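Local coordinates for phosphonate monoester hydrolase (Ruegeria pomeroyi, PDB 4UPK), which belongs to the sulfatase family within the alkaline phosphatase superfamily of enzymes, at residues A[459-471]-A[498-510]. Numbering follows the deposited sequence.
Sequences VAILRDARFTLVE and HAADLARLSRQML
The ring of Phe467 reaches a polar cluster at the start of helix 499-510: its CZ comes within 3.2 Å of Asp501 OD2, the carboxylate plane tilted 38° to the ring, while His498 ND1 lies at the ring edge. That carboxylate is already engaged, OD2 taking a bond from His498 ND1 at 3.1 Å and OD1 a salt bridge from Arg504 NH2. The Arg466 guanidinium lies over Phe467 CZ and pairs with Asp482. Further along the helix, the hairpin of strands 459-463 and 467-471 lays one face of an antiparallel sheet across it. Leu505 splits its methyls at the turn end of the hairpin, CD1 on Phe467 CB at 3.4 Å and CD2 on Asp464 CB at 3.6 Å. Met509 runs extended until the bend at chi3 (-85°) turns CE against the strand backbone, 3.4 Å from Ala460 O, with SD against Glu471 CB. Leu469 CD2 presses on the helix backbone at Ser506. At the far end Ser506 OG donates to Glu471 OE2 (2.6 Å), approaching from above the carboxylate plane; the same oxygen meets Arg507 of a second subunit. The apolar middle thus sits between two carboxylates, and the buried charge of Glu471 is probably balanced across the subunit interface.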
loop_
_atom_site.group_PDB
_atom_site.type_symbol
_atom_site.label_atom_id
_atom_site.label_comp_id
_atom_site.label_asym_id
_atom_site.label_seq_id
_atom_site.Cartn_x
_atom_site.Cartn_y
_atom_site.Cartn_z
ATOM N N VAL A 459 11.783 15.057 27.461
ATOM C CA VAL A 459 11.627 15.223 28.899
ATOM C C VAL A 459 10.637 14.119 29.317
ATOM O O VAL A 459 9.727 13.781 28.546
ATOM C CB VAL A 459 11.095 16.628 29.290
ATOM C CG1 VAL A 459 11.265 16.863 30.782
ATOM C CG2 VAL A 459 11.791 17.741 28.506
ATOM N N ALA A 460 10.852 13.529 30.500
ATOM C CA ALA A 460 9.982 12.505 31.056
ATOM C C ALA A 460 9.661 12.833 32.512
ATOM O O ALA A 460 10.519 13.372 33.224
ATOM C CB ALA A 460 10.625 11.142 30.936
ATOM N N ILE A 461 8.385 12.591 32.912
ATOM C CA ILE A 461 7.849 12.846 34.265
ATOM C C ILE A 461 7.259 11.539 34.842
ATOM O O ILE A 461 6.481 10.873 34.164
ATOM C CB ILE A 461 6.784 13.996 34.259
ATOM C CG1 ILE A 461 7.312 15.309 33.587
ATOM C CG2 ILE A 461 6.214 14.264 35.670
ATOM C CD1 ILE A 461 6.300 16.090 32.809
ATOM N N LEU A 462 7.624 11.181 36.084
ATOM C CA LEU A 462 7.068 10.019 36.777
ATOM C C LEU A 462 6.427 10.489 38.089
ATOM O O LEU A 462 7.119 11.029 38.940
ATOM C CB LEU A 462 8.117 8.894 37.016
ATOM C CG LEU A 462 7.548 7.566 37.542
ATOM C CD1 LEU A 462 8.163 6.388 36.830
ATOM C CD2 LEU A 462 7.732 7.431 39.055
ATOM N N ARG A 463 5.115 10.296 38.237
ATOM C CA ARG A 463 4.371 10.714 39.425
ATOM C C ARG A 463 4.105 9.527 40.303
ATOM O O ARG A 463 3.246 8.707 40.005
ATOM C CB ARG A 463 3.063 11.441 39.078
ATOM C CG ARG A 463 3.272 12.701 38.249
ATOM C CD ARG A 463 1.975 13.275 37.772
ATOM N NE ARG A 463 2.204 14.222 36.685
ATOM C CZ ARG A 463 2.185 13.903 35.396
ATOM N NH1 ARG A 463 1.904 12.662 35.015
ATOM N NH2 ARG A 463 2.438 14.827 34.475
ATOM N N ASP A 464 4.874 9.428 41.372
ATOM C CA ASP A 464 4.789 8.405 42.395
ATOM C C ASP A 464 3.858 8.976 43.491
ATOM O O ASP A 464 3.557 10.176 43.474
ATOM C CB ASP A 464 6.241 8.146 42.873
ATOM C CG ASP A 464 6.454 7.388 44.152
ATOM O OD1 ASP A 464 6.211 6.172 44.163
ATOM O OD2 ASP A 464 6.946 7.993 45.114
ATOM N N ALA A 465 3.372 8.126 44.408
ATOM C CA ALA A 465 2.484 8.535 45.513
ATOM C C ALA A 465 3.065 9.696 46.372
ATOM O O ALA A 465 2.319 10.570 46.833
ATOM C CB ALA A 465 2.177 7.335 46.399
ATOM N N ARG A 466 4.406 9.693 46.558
ATOM C CA ARG A 466 5.150 10.685 47.320
ATOM C C ARG A 466 5.965 11.661 46.429
ATOM O O ARG A 466 5.960 12.863 46.668
ATOM C CB ARG A 466 6.081 9.985 48.331
ATOM C CG ARG A 466 6.866 10.980 49.176
ATOM C CD ARG A 466 7.706 10.336 50.225
ATOM N NE ARG A 466 8.578 11.332 50.835
ATOM C CZ ARG A 466 9.706 11.054 51.469
ATOM N NH1 ARG A 466 10.117 9.802 51.587
ATOM N NH2 ARG A 466 10.444 12.027 51.970
ATOM N N PHE A 467 6.694 11.135 45.447
ATOM C CA PHE A 467 7.547 11.977 44.623
ATOM C C PHE A 467 7.119 12.167 43.191
ATOM O O PHE A 467 6.339 11.383 42.640
ATOM C CB PHE A 467 8.980 11.430 44.629
ATOM C CG PHE A 467 9.712 11.391 45.953
ATOM C CD1 PHE A 467 10.412 12.498 46.411
ATOM C CD2 PHE A 467 9.779 10.217 46.693
ATOM C CE1 PHE A 467 11.136 12.448 47.612
ATOM C CE2 PHE A 467 10.506 10.168 47.891
ATOM C CZ PHE A 467 11.157 11.296 48.353
ATOM N N THR A 468 7.674 13.224 42.573
ATOM C CA THR A 468 7.580 13.515 41.146
ATOM C C THR A 468 9.016 13.693 40.688
ATOM O O THR A 468 9.759 14.490 41.257
ATOM C CB THR A 468 6.670 14.704 40.807
ATOM O OG1 THR A 468 5.341 14.393 41.203
ATOM C CG2 THR A 468 6.680 15.040 39.305
ATOM N N LEU A 469 9.406 12.898 39.712
ATOM C CA LEU A 469 10.730 12.915 39.121
ATOM C C LEU A 469 10.630 13.447 37.677
ATOM O O LEU A 469 9.734 13.045 36.930
ATOM C CB LEU A 469 11.338 11.486 39.138
ATOM C CG LEU A 469 12.610 11.266 38.292
ATOM C CD1 LEU A 469 13.862 11.785 38.991
ATOM C CD2 LEU A 469 12.761 9.853 37.955
ATOM N N VAL A 470 11.560 14.351 37.303
ATOM C CA VAL A 470 11.689 14.894 35.957
ATOM C C VAL A 470 13.098 14.522 35.466
ATOM O O VAL A 470 14.080 14.812 36.142
ATOM C CB VAL A 470 11.413 16.418 35.857
ATOM C CG1 VAL A 470 11.644 16.936 34.436
ATOM C CG2 VAL A 470 9.995 16.775 36.342
ATOM N N GLU A 471 13.194 13.858 34.295
ATOM C CA GLU A 471 14.481 13.493 33.694
ATOM C C GLU A 471 14.552 13.999 32.269
ATOM O O GLU A 471 13.585 13.856 31.515
ATOM C CB GLU A 471 14.704 11.975 33.732
ATOM C CG GLU A 471 14.905 11.421 35.137
ATOM C CD GLU A 471 16.315 11.455 35.693
ATOM O OE1 GLU A 471 17.190 12.126 35.095
ATOM O OE2 GLU A 471 16.542 10.788 36.728
ATOM N N HIS A 498 18.131 12.851 49.591
ATOM C CA HIS A 498 17.203 12.312 48.593
ATOM C C HIS A 498 17.876 11.538 47.446
ATOM O O HIS A 498 17.204 11.164 46.492
ATOM C CB HIS A 498 16.295 13.424 48.041
ATOM C CG HIS A 498 15.307 13.965 49.033
ATOM N ND1 HIS A 498 14.255 13.195 49.505
ATOM C CD2 HIS A 498 15.249 15.181 49.619
ATOM C CE1 HIS A 498 13.590 13.969 50.351
ATOM N NE2 HIS A 498 14.148 15.173 50.449
ATOM N N ALA A 499 19.184 11.265 47.549
ATOM C CA ALA A 499 19.958 10.538 46.528
ATOM C C ALA A 499 19.444 9.100 46.270
ATOM O O ALA A 499 19.368 8.682 45.116
ATOM C CB ALA A 499 21.446 10.542 46.872
ATOM N N ALA A 500 19.058 8.375 47.333
ATOM C CA ALA A 500 18.504 7.027 47.234
ATOM C C ALA A 500 17.097 7.031 46.610
ATOM O O ALA A 500 16.794 6.122 45.837
ATOM C CB ALA A 500 18.494 6.352 48.598
ATOM N N ASP A 501 16.250 8.062 46.916
ATOM C CA ASP A 501 14.908 8.197 46.340
ATOM C C ASP A 501 15.024 8.490 44.864
ATOM O O ASP A 501 14.311 7.880 44.065
ATOM C CB ASP A 501 14.096 9.298 47.027
ATOM C CG ASP A 501 13.850 9.113 48.511
ATOM O OD1 ASP A 501 13.348 8.036 48.904
ATOM O OD2 ASP A 501 14.034 10.086 49.259
ATOM N N LEU A 502 15.961 9.405 44.498
ATOM C CA LEU A 502 16.279 9.822 43.121
ATOM C C LEU A 502 16.698 8.611 42.269
ATOM O O LEU A 502 16.160 8.421 41.174
ATOM C CB LEU A 502 17.394 10.906 43.144
ATOM C CG LEU A 502 17.834 11.542 41.810
ATOM C CD1 LEU A 502 16.732 12.402 41.220
ATOM C CD2 LEU A 502 19.082 12.376 42.004
ATOM N N ALA A 503 17.633 7.781 42.791
ATOM C CA ALA A 503 18.118 6.587 42.105
ATOM C C ALA A 503 17.009 5.529 41.899
ATOM O O ALA A 503 16.926 4.914 40.823
ATOM C CB ALA A 503 19.306 6.000 42.860
ATOM N N ARG A 504 16.166 5.323 42.932
ATOM C CA ARG A 504 15.049 4.372 42.942
ATOM C C ARG A 504 13.959 4.756 41.926
ATOM O O ARG A 504 13.481 3.892 41.174
ATOM C CB ARG A 504 14.467 4.254 44.372
ATOM C CG ARG A 504 13.237 3.331 44.490
ATOM C CD ARG A 504 12.661 3.277 45.895
ATOM N NE ARG A 504 12.460 4.610 46.463
ATOM C CZ ARG A 504 11.360 5.339 46.327
ATOM N NH1 ARG A 504 10.315 4.866 45.654
ATOM N NH2 ARG A 504 11.291 6.547 46.865
ATOM N N LEU A 505 13.569 6.059 41.906
ATOM C CA LEU A 505 12.551 6.576 40.978
ATOM C C LEU A 505 13.018 6.577 39.529
ATOM O O LEU A 505 12.220 6.294 38.632
ATOM C CB LEU A 505 12.068 7.971 41.390
ATOM C CG LEU A 505 11.211 8.018 42.640
ATOM C CD1 LEU A 505 11.313 9.340 43.267
ATOM C CD2 LEU A 505 9.768 7.664 42.338
ATOM N N SER A 506 14.301 6.916 39.302
ATOM C CA SER A 506 14.916 6.923 37.973
ATOM C C SER A 506 15.007 5.488 37.391
ATOM O O SER A 506 14.806 5.307 36.184
ATOM C CB SER A 506 16.278 7.609 38.026
ATOM O OG SER A 506 16.588 8.196 36.775
ATOM N N ARG A 507 15.231 4.469 38.253
ATOM C CA ARG A 507 15.240 3.064 37.800
ATOM C C ARG A 507 13.818 2.650 37.436
ATOM O O ARG A 507 13.608 1.979 36.415
ATOM C CB ARG A 507 15.871 2.116 38.836
ATOM C CG ARG A 507 15.918 0.626 38.413
ATOM C CD ARG A 507 17.183 -0.118 38.835
ATOM N NE ARG A 507 17.825 0.488 39.994
ATOM C CZ ARG A 507 19.047 0.988 39.993
ATOM N NH1 ARG A 507 19.808 0.895 38.913
ATOM N NH2 ARG A 507 19.524 1.583 41.076
ATOM N N GLN A 508 12.845 3.111 38.237
ATOM C CA GLN A 508 11.419 2.912 37.987
ATOM C C GLN A 508 11.022 3.566 36.644
ATOM O O GLN A 508 10.269 2.970 35.878
ATOM C CB GLN A 508 10.603 3.486 39.158
ATOM C CG GLN A 508 9.130 3.132 39.128
ATOM C CD GLN A 508 8.510 3.163 40.495
ATOM O OE1 GLN A 508 8.900 3.950 41.372
ATOM N NE2 GLN A 508 7.518 2.306 40.690
ATOM N N MET A 509 11.570 4.758 36.345
ATOM C CA MET A 509 11.361 5.466 35.071
ATOM C C MET A 509 12.020 4.731 33.907
ATOM O O MET A 509 11.420 4.643 32.830
ATOM C CB MET A 509 11.854 6.922 35.145
ATOM C CG MET A 509 11.590 7.698 33.865
ATOM S SD MET A 509 12.225 9.385 33.828
ATOM C CE MET A 509 10.847 10.248 34.632
ATOM N N LEU A 510 13.268 4.225 34.119
ATOM C CA LEU A 510 14.019 3.447 33.139
ATOM C C LEU A 510 13.216 2.191 32.778
ATOM O O LEU A 510 12.982 1.930 31.597
ATOM C CB LEU A 510 15.435 3.072 33.671
ATOM C CG LEU A 510 16.295 2.160 32.766
ATOM C CD1 LEU A 510 16.781 2.903 31.514
ATOM C CD2 LEU A 510 17.490 1.642 33.490
#